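Local coordinates for protein glycosyltransferase (Streptomyces viridochromogenes, PDB 2IUY) that binds UDP and probably transfers a sugar from a nucleotide-activated donor in avilamycin A biosynthesis, as a retaining GT-B glycosyltransferase of family GT4, at residues L46-F51 against R327-Y332; V6-I11 against A37-G42; I96-L101 against P117-G122. One frame throughout, in Å; residues are numbered along the deposited sequence.

Contacts 1 and 2 both belong to the beta-alpha-beta unit of strand 5-9, helix 31-45 and strand 49-53 in the amino-terminal Rossmann-like domain: contact 2 joins the helix to the first strand, and contact 1 joins the turn before strand 49-53 to the carboxy-terminal helix 321-336. Their centres are 9 Å apart, and Val50 CG1 touches Leu8 CD1 at 3.7 Å. Contact 2 is buried and purely aliphatic; contact 1, partly buried, sets a valine against a histidine ring. Contact 3 is also partly buried, about 17 Å from contact 2 between centres; there two loops meet through an asparagine carboxamide, backbone and a proline ring. Val9 CG1 and Ile96 CG1, 4.0 Å apart, join contacts 2 and 3.

Contact 1: residues L46-F51 against R327-Y332; sequences LGHEVF and RYVEQY
His48, just ahead of strand 49-53, faces Val329 of helix 321-336 with their CA atoms 9.4 Å apart, a gap filled by side chains from both. They approach from opposite directions. Val329 CG2 meets the imidazole obliquely, 3.8 Å from His48 NE2 and 4.0 Å from His48 CD2, while CG1 of the same valine reaches His48 NE2 at 4.1 Å. With CG1 anti to the backbone N (chi1 174°), Val329 places both methyls within reach of that one ring corner. The other nitrogen, His48 ND1, accepts a hydrogen bond from Leu4 N, which probably fixes the rotation of the ring. In the GT-B fold the chain returns from the second Rossmann-like domain to finish with a helix on the first, and helix 321-336 makes that return here. Leu46 adds a looser apolar touch, its CD1 4.4 Å from Val329 CG2; its side chain also packs on Val322, Ala325 and Glu326, one to two turns earlier in the same helix. Between Leu46 and His48, Gly47 ends helix 31-45 in a Schellman motif, and its positive phi (102°) turns the chain toward the strand. Leu43, in the last turns of helix 31-45, touches both Val329 and Tyr332; Tyr332 OH is hydrogen-bonded to His89 ND1 and Tyr328 OH to Ser110 OG.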
loop_
_atom_site.group_PDB
_atom_site.type_symbol
_atom_site.label_atom_id
_atom_site.label_comp_id
_atom_site.label_asym_id
_atom_site.label_seq_id
_atom_site.Cartn_x
_atom_site.Cartn_y
_atom_site.Cartn_z
ATOM N N LEU A 46 -17.544 1.886 10.498
ATOM C CA LEU A 46 -17.704 1.495 11.917
ATOM C C LEU A 46 -18.348 2.533 12.810
ATOM O O LEU A 46 -18.602 2.236 13.966
ATOM C CB LEU A 46 -16.362 1.089 12.532
ATOM C CG LEU A 46 -15.755 -0.184 11.955
ATOM C CD1 LEU A 46 -14.289 -0.260 12.269
ATOM C CD2 LEU A 46 -16.527 -1.478 12.398
ATOM N N GLY A 47 -18.556 3.754 12.320
ATOM C CA GLY A 47 -19.282 4.780 13.092
ATOM C C GLY A 47 -18.406 5.833 13.751
ATOM O O GLY A 47 -18.919 6.731 14.411
ATOM N N HIS A 48 -17.084 5.744 13.540
ATOM C CA HIS A 48 -16.109 6.741 14.056
ATOM C C HIS A 48 -15.968 7.986 13.214
ATOM O O HIS A 48 -16.273 7.980 12.016
ATOM C CB HIS A 48 -14.753 6.067 14.285
ATOM C CG HIS A 48 -14.884 4.834 15.129
ATOM N ND1 HIS A 48 -15.230 4.893 16.454
ATOM C CD2 HIS A 48 -14.865 3.520 14.804
ATOM C CE1 HIS A 48 -15.324 3.669 16.938
ATOM N NE2 HIS A 48 -15.116 2.816 15.955
ATOM N N GLU A 49 -15.568 9.086 13.859
ATOM C CA GLU A 49 -15.440 10.326 13.166
ATOM C C GLU A 49 -13.969 10.478 12.712
ATOM O O GLU A 49 -13.081 10.188 13.465
ATOM C CB GLU A 49 -15.910 11.468 14.074
ATOM C CG GLU A 49 -16.440 12.625 13.324
ATOM C CD GLU A 49 -16.822 13.794 14.200
ATOM O OE1 GLU A 49 -17.012 13.575 15.429
ATOM O OE2 GLU A 49 -16.906 14.923 13.634
ATOM N N VAL A 50 -13.732 10.860 11.454
ATOM C CA VAL A 50 -12.372 10.918 10.896
ATOM C C VAL A 50 -12.027 12.369 10.477
ATOM O O VAL A 50 -12.815 13.032 9.793
ATOM C CB VAL A 50 -12.169 9.897 9.722
ATOM C CG1 VAL A 50 -10.787 10.065 9.056
ATOM C CG2 VAL A 50 -12.327 8.493 10.227
ATOM N N PHE A 51 -10.893 12.864 10.996
ATOM C CA PHE A 51 -10.316 14.153 10.661
ATOM C C PHE A 51 -9.073 13.780 9.870
ATOM O O PHE A 51 -8.207 13.107 10.384
ATOM C CB PHE A 51 -10.009 14.952 11.962
ATOM C CG PHE A 51 -11.251 15.278 12.747
ATOM C CD1 PHE A 51 -11.923 16.493 12.539
ATOM C CD2 PHE A 51 -11.812 14.320 13.615
ATOM C CE1 PHE A 51 -13.088 16.771 13.231
ATOM C CE2 PHE A 51 -13.004 14.569 14.319
ATOM C CZ PHE A 51 -13.632 15.796 14.141
ATOM N N ARG A 327 -9.502 -3.943 13.821
ATOM C CA ARG A 327 -8.194 -4.220 14.413
ATOM C C ARG A 327 -7.452 -2.981 14.908
ATOM O O ARG A 327 -6.935 -2.971 16.032
ATOM C CB ARG A 327 -7.309 -5.088 13.475
ATOM C CG ARG A 327 -7.819 -6.524 13.484
ATOM C CD ARG A 327 -7.240 -7.300 12.366
ATOM N NE ARG A 327 -5.792 -7.537 12.540
ATOM C CZ ARG A 327 -5.096 -8.349 11.743
ATOM N NH1 ARG A 327 -5.725 -9.005 10.749
ATOM N NH2 ARG A 327 -3.794 -8.530 11.956
ATOM N N TYR A 328 -7.414 -1.945 14.097
ATOM C CA TYR A 328 -6.893 -0.668 14.593
ATOM C C TYR A 328 -7.616 -0.063 15.803
ATOM O O TYR A 328 -6.956 0.370 16.725
ATOM C CB TYR A 328 -6.815 0.365 13.468
ATOM C CG TYR A 328 -5.605 0.161 12.622
ATOM C CD1 TYR A 328 -4.338 0.367 13.162
ATOM C CD2 TYR A 328 -5.713 -0.255 11.279
ATOM C CE1 TYR A 328 -3.198 0.223 12.386
ATOM C CE2 TYR A 328 -4.581 -0.427 10.495
ATOM C CZ TYR A 328 -3.329 -0.167 11.069
ATOM O OH TYR A 328 -2.189 -0.336 10.357
ATOM N N VAL A 329 -8.960 -0.051 15.785
ATOM C CA VAL A 329 -9.741 0.456 16.910
ATOM C C VAL A 329 -9.392 -0.285 18.188
ATOM O O VAL A 329 -9.263 0.334 19.251
ATOM C CB VAL A 329 -11.269 0.398 16.607
ATOM C CG1 VAL A 329 -12.124 0.782 17.851
ATOM C CG2 VAL A 329 -11.617 1.318 15.414
ATOM N N GLU A 330 -9.230 -1.599 18.094
ATOM C CA GLU A 330 -8.801 -2.402 19.240
ATOM C C GLU A 330 -7.493 -1.845 19.805
ATOM O O GLU A 330 -7.378 -1.721 21.011
ATOM C CB GLU A 330 -8.681 -3.909 18.857
ATOM C CG GLU A 330 -8.326 -4.856 20.030
ATOM C CD GLU A 330 -7.942 -6.286 19.602
ATOM O OE1 GLU A 330 -7.801 -6.569 18.370
ATOM O OE2 GLU A 330 -7.765 -7.133 20.527
ATOM N N GLN A 331 -6.527 -1.502 18.938
ATOM C CA GLN A 331 -5.259 -0.855 19.356
ATOM C C GLN A 331 -5.439 0.577 19.850
ATOM O O GLN A 331 -4.803 0.975 20.783
ATOM C CB GLN A 331 -4.188 -0.902 18.237
ATOM C CG GLN A 331 -3.844 -2.320 17.735
ATOM C CD GLN A 331 -3.474 -3.268 18.893
ATOM O OE1 GLN A 331 -2.823 -2.849 19.832
ATOM N NE2 GLN A 331 -3.913 -4.525 18.829
ATOM N N TYR A 332 -6.310 1.352 19.242
ATOM C CA TYR A 332 -6.668 2.660 19.805
ATOM C C TYR A 332 -7.157 2.541 21.247
ATOM O O TYR A 332 -6.733 3.299 22.094
ATOM C CB TYR A 332 -7.784 3.359 19.004
ATOM C CG TYR A 332 -7.555 3.591 17.503
ATOM C CD1 TYR A 332 -6.306 3.393 16.881
ATOM C CD2 TYR A 332 -8.622 4.018 16.701
ATOM C CE1 TYR A 332 -6.153 3.653 15.469
ATOM C CE2 TYR A 332 -8.468 4.249 15.355
ATOM C CZ TYR A 332 -7.240 4.072 14.744
ATOM O OH TYR A 332 -7.182 4.309 13.359
#

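Contact 2: residues V6-I11 against A37-G42; sequences VALVNI and ANLMDG
Leu8 N is probably hydrogen-bonded to Phe51 O in the parallel sheet, and this link to strand 49-53 helps set the strand from which the Leu8 side chain rises toward helix 31-45. Strand 5-9, helix 31-45 and strand 49-53 form the opening beta-alpha-beta unit of the first Rossmann-like domain of the GT-B fold, and the contact is where its helix beds on its first strand. Leu8 holds CG beside its backbone N and anti to the carbonyl carbon (chi1 -83°), and its two methyls fork to different residues of the helix. Its CD2 meets Leu39 CD2 at 3.8 Å, branch end to branch end. Its CD1 instead presses on the root of the next residue, 3.7 Å from Met40 CB and 3.9 Å from Met40 CA. Both helix residues cross obliquely to the leucine. Met40, deposited as selenomethionine, uses only the base of its side chain here: the chain runs on with CG anti to the backbone N (chi1 167°) and bends at chi3, so that the selenium and CE turn off from strand 5-9. All three residues are buried, and His89 and His91 touch both leucines. Asp41 and Asn38 hold helix 31-45 to chain lying beyond it: Asp41 OD2 forms a salt bridge with Arg151 NE, and Asn38 OD1 accepts from Asp148 N. Leu39 also belongs to the packing against helix 321-336, for its other methyl, CD1, rests against CD2 of the Tyr328 ring.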
loop_
_atom_site.group_PDB
_atom_site.type_symbol
_atom_site.label_atom_id
_atom_site.label_comp_id
_atom_site.label_asym_id
_atom_site.label_seq_id
_atom_site.Cartn_x
_atom_site.Cartn_y
_atom_site.Cartn_z
ATOM N N VAL A 6 -11.011 10.328 15.339
ATOM C CA VAL A 6 -9.681 9.832 14.932
ATOM C C VAL A 6 -9.066 10.842 13.959
ATOM O O VAL A 6 -9.665 11.168 12.915
ATOM C CB VAL A 6 -9.692 8.418 14.280
ATOM C CG1 VAL A 6 -8.209 7.904 13.991
ATOM C CG2 VAL A 6 -10.530 7.349 15.101
ATOM N N ALA A 7 -7.907 11.370 14.323
ATOM C CA ALA A 7 -7.125 12.199 13.416
ATOM C C ALA A 7 -6.188 11.277 12.669
ATOM O O ALA A 7 -5.325 10.654 13.296
ATOM C CB ALA A 7 -6.344 13.246 14.182
ATOM N N LEU A 8 -6.395 11.160 11.344
ATOM C CA LEU A 8 -5.593 10.306 10.462
ATOM C C LEU A 8 -4.653 11.198 9.726
ATOM O O LEU A 8 -5.135 12.047 8.990
ATOM C CB LEU A 8 -6.435 9.615 9.386
ATOM C CG LEU A 8 -7.181 8.330 9.675
ATOM C CD1 LEU A 8 -7.904 7.869 8.349
ATOM C CD2 LEU A 8 -6.226 7.266 10.293
ATOM N N VAL A 9 -3.335 10.984 9.881
ATOM C CA VAL A 9 -2.355 11.906 9.330
ATOM C C VAL A 9 -1.747 11.212 8.167
ATOM O O VAL A 9 -0.996 10.242 8.323
ATOM C CB VAL A 9 -1.221 12.372 10.365
ATOM C CG1 VAL A 9 -0.467 13.592 9.815
ATOM C CG2 VAL A 9 -1.831 12.768 11.724
ATOM N N ASN A 10 -2.109 11.697 6.981
ATOM C CA ASN A 10 -1.525 11.255 5.736
ATOM C C ASN A 10 -0.148 11.857 5.640
ATOM O O ASN A 10 0.117 12.905 6.245
ATOM C CB ASN A 10 -2.365 11.790 4.561
ATOM C CG ASN A 10 -1.824 11.376 3.220
ATOM O OD1 ASN A 10 -1.518 10.205 3.007
ATOM N ND2 ASN A 10 -1.736 12.320 2.289
ATOM N N ILE A 11 0.699 11.214 4.840
ATOM C CA ILE A 11 2.053 11.694 4.524
ATOM C C ILE A 11 1.922 12.936 3.621
ATOM O O ILE A 11 1.405 12.830 2.492
ATOM C CB ILE A 11 2.902 10.588 3.814
ATOM C CG1 ILE A 11 4.325 11.086 3.551
ATOM C CG2 ILE A 11 2.242 10.127 2.457
ATOM C CD1 ILE A 11 5.309 9.962 3.114
ATOM N N ALA A 37 -7.016 6.048 2.572
ATOM C CA ALA A 37 -8.352 6.040 1.999
ATOM C C ALA A 37 -9.149 4.779 2.415
ATOM O O ALA A 37 -10.291 4.886 2.844
ATOM C CB ALA A 37 -8.267 6.170 0.453
ATOM N N ASN A 38 -8.524 3.615 2.298
ATOM C CA ASN A 38 -9.144 2.351 2.569
ATOM C C ASN A 38 -9.375 2.171 4.082
ATOM O O ASN A 38 -10.454 1.681 4.519
ATOM C CB ASN A 38 -8.268 1.176 2.023
ATOM C CG ASN A 38 -8.383 1.016 0.513
ATOM O OD1 ASN A 38 -9.483 0.811 -0.033
ATOM N ND2 ASN A 38 -7.240 1.046 -0.165
ATOM N N LEU A 39 -8.369 2.568 4.854
ATOM C CA LEU A 39 -8.472 2.649 6.326
ATOM C C LEU A 39 -9.631 3.543 6.776
ATOM O O LEU A 39 -10.458 3.157 7.610
ATOM C CB LEU A 39 -7.136 3.098 6.983
ATOM C CG LEU A 39 -7.228 3.188 8.531
ATOM C CD1 LEU A 39 -7.788 1.875 9.158
ATOM C CD2 LEU A 39 -5.958 3.587 9.225
HETATM N N MSE A 40 -9.652 4.741 6.225
HETATM C CA MSE A 40 -10.645 5.745 6.540
HETATM C C MSE A 40 -12.083 5.245 6.286
HETATM O O MSE A 40 -12.991 5.550 7.045
HETATM C CB MSE A 40 -10.330 6.956 5.666
HETATM C CG MSE A 40 -11.393 7.999 5.593
HETATM SE SE MSE A 40 -10.746 9.377 4.354
HETATM C CE MSE A 40 -11.280 8.532 2.642
ATOM N N ASP A 41 -12.279 4.527 5.176
ATOM C CA ASP A 41 -13.590 3.979 4.796
ATOM C C ASP A 41 -14.027 2.993 5.868
ATOM O O ASP A 41 -15.179 2.990 6.286
ATOM C CB ASP A 41 -13.496 3.212 3.477
ATOM C CG ASP A 41 -13.352 4.112 2.273
ATOM O OD1 ASP A 41 -13.334 5.360 2.426
ATOM O OD2 ASP A 41 -13.238 3.538 1.162
ATOM N N GLY A 42 -13.106 2.138 6.303
ATOM C CA GLY A 42 -13.393 1.180 7.423
ATOM C C GLY A 42 -13.873 1.870 8.705
ATOM O O GLY A 42 -14.919 1.489 9.263
#

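Contact 3: residues I96-L101 against P117-G122; sequences IGPAGL and PVNPVG
Asn119 reaches across from one loop to the backbone of Ile96 and Gly97 in another, the two loops coming nearest where the CA atoms of Gly97 and Asn119 are 6.8 Å apart. The tight part of the contact is the asparagine carboxamide. With CG beside its own backbone N and anti to the carbonyl carbon (chi1 -64°), Asn119 brings the carboxamide carbon up to the extended backbone of Ile96 and Gly97, its CG 4.2 Å from Ile96 O and 4.3 Å from Gly97 CA. Pro98 meets it from the opposite direction: the ring offers CD, 4.1 Å from Asn119 CG. Gly97 brings no side chain, so the carboxamide approaches the main chain directly. The other side of the contact is loose. Pro98 lies largely at the surface, touching Asn119 through CD, and Val118, also exposed, points toward the first loop but gets no nearer than 5.3 Å, between Val118 CG1 and Ile96 O. Here Pro98 opens a type II turn that runs to Leu101 and is closed by a weak hydrogen bond from Leu101 N to Pro98 O; Gly100 takes the positive phi (96°) that such a turn needs at its third position. The two loops flank strand 106-111 of the amino-terminal sheet, one leading into it and the other leaving it for the outermost strand 123-125, and Ile96, Pro98 and Asn119 all touch Phe107 on that strand. Ile96 turns its own side chain away from Asn119 and packs on helix 73-82 and strand 87-90, against Ile76, Leu80 and Val88, while Gly122 is tied by backbone hydrogen bonds to Ser109 of strand 106-111 and to Trp341 in the carboxy-terminal tail.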
loop_
_atom_site.group_PDB
_atom_site.type_symbol
_atom_site.label_atom_id
_atom_site.label_comp_id
_atom_site.label_asym_id
_atom_site.label_seq_id
_atom_site.Cartn_x
_atom_site.Cartn_y
_atom_site.Cartn_z
ATOM N N ILE A 96 4.960 14.064 12.245
ATOM C CA ILE A 96 4.473 14.579 13.529
ATOM C C ILE A 96 4.762 13.525 14.632
ATOM O O ILE A 96 5.180 12.423 14.333
ATOM C CB ILE A 96 2.996 15.049 13.422
ATOM C CG1 ILE A 96 2.090 13.958 12.820
ATOM C CG2 ILE A 96 2.889 16.319 12.545
ATOM C CD1 ILE A 96 1.552 12.961 13.828
ATOM N N GLY A 97 4.579 13.868 15.898
ATOM C CA GLY A 97 4.925 12.950 16.977
ATOM C C GLY A 97 3.976 13.158 18.122
ATOM O O GLY A 97 3.083 13.987 18.016
ATOM N N PRO A 98 4.104 12.380 19.201
ATOM C CA PRO A 98 3.219 12.561 20.357
ATOM C C PRO A 98 3.368 13.863 21.174
ATOM O O PRO A 98 2.434 14.230 21.885
ATOM C CB PRO A 98 3.534 11.330 21.234
ATOM C CG PRO A 98 4.902 10.940 20.903
ATOM C CD PRO A 98 5.004 11.228 19.377
ATOM N N ALA A 99 4.506 14.567 21.076
ATOM C CA ALA A 99 4.752 15.731 21.948
ATOM C C ALA A 99 3.795 16.841 21.606
ATOM O O ALA A 99 3.599 17.153 20.415
ATOM C CB ALA A 99 6.212 16.240 21.800
ATOM N N GLY A 100 3.164 17.425 22.611
ATOM C CA GLY A 100 2.304 18.573 22.329
ATOM C C GLY A 100 0.834 18.269 22.174
ATOM O O GLY A 100 -0.013 19.184 22.145
ATOM N N LEU A 101 0.506 16.987 22.047
ATOM C CA LEU A 101 -0.895 16.575 21.983
ATOM C C LEU A 101 -1.573 16.836 23.354
ATOM O O LEU A 101 -0.906 16.767 24.416
ATOM C CB LEU A 101 -1.002 15.080 21.607
ATOM C CG LEU A 101 -0.455 14.651 20.239
ATOM C CD1 LEU A 101 -0.793 13.204 20.069
ATOM C CD2 LEU A 101 -1.050 15.486 19.055
ATOM N N PRO A 117 11.323 3.238 12.403
ATOM C CA PRO A 117 10.419 4.387 12.657
ATOM C C PRO A 117 10.971 5.503 13.539
ATOM O O PRO A 117 11.655 5.250 14.518
ATOM C CB PRO A 117 9.182 3.729 13.349
ATOM C CG PRO A 117 9.685 2.413 13.843
ATOM C CD PRO A 117 10.743 1.968 12.917
ATOM N N VAL A 118 10.605 6.727 13.218
ATOM C CA VAL A 118 10.831 7.884 14.097
ATOM C C VAL A 118 10.225 7.692 15.523
ATOM O O VAL A 118 10.868 8.027 16.549
ATOM C CB VAL A 118 10.274 9.170 13.391
ATOM C CG1 VAL A 118 10.100 10.327 14.315
ATOM C CG2 VAL A 118 11.241 9.546 12.236
ATOM N N ASN A 119 8.994 7.157 15.538
ATOM C CA ASN A 119 8.157 6.978 16.726
ATOM C C ASN A 119 7.849 5.490 16.925
ATOM O O ASN A 119 6.735 5.041 16.577
ATOM C CB ASN A 119 6.832 7.728 16.537
ATOM C CG ASN A 119 7.023 9.239 16.423
ATOM O OD1 ASN A 119 6.443 9.907 15.539
ATOM N ND2 ASN A 119 7.828 9.782 17.307
ATOM N N PRO A 120 8.823 4.708 17.449
ATOM C CA PRO A 120 8.557 3.292 17.764
ATOM C C PRO A 120 7.483 2.998 18.786
ATOM O O PRO A 120 6.889 1.932 18.744
ATOM C CB PRO A 120 9.938 2.746 18.232
ATOM C CG PRO A 120 10.791 3.955 18.570
ATOM C CD PRO A 120 10.244 5.073 17.677
ATOM N N VAL A 121 7.216 3.934 19.698
ATOM C CA VAL A 121 6.253 3.681 20.742
ATOM C C VAL A 121 4.874 3.897 20.145
ATOM O O VAL A 121 4.607 4.948 19.547
ATOM C CB VAL A 121 6.477 4.548 22.023
ATOM C CG1 VAL A 121 5.297 4.428 22.938
ATOM C CG2 VAL A 121 7.761 4.130 22.786
ATOM N N GLY A 122 4.015 2.888 20.282
ATOM C CA GLY A 122 2.687 2.931 19.698
ATOM C C GLY A 122 2.719 2.717 18.189
ATOM O O GLY A 122 1.727 2.986 17.515
#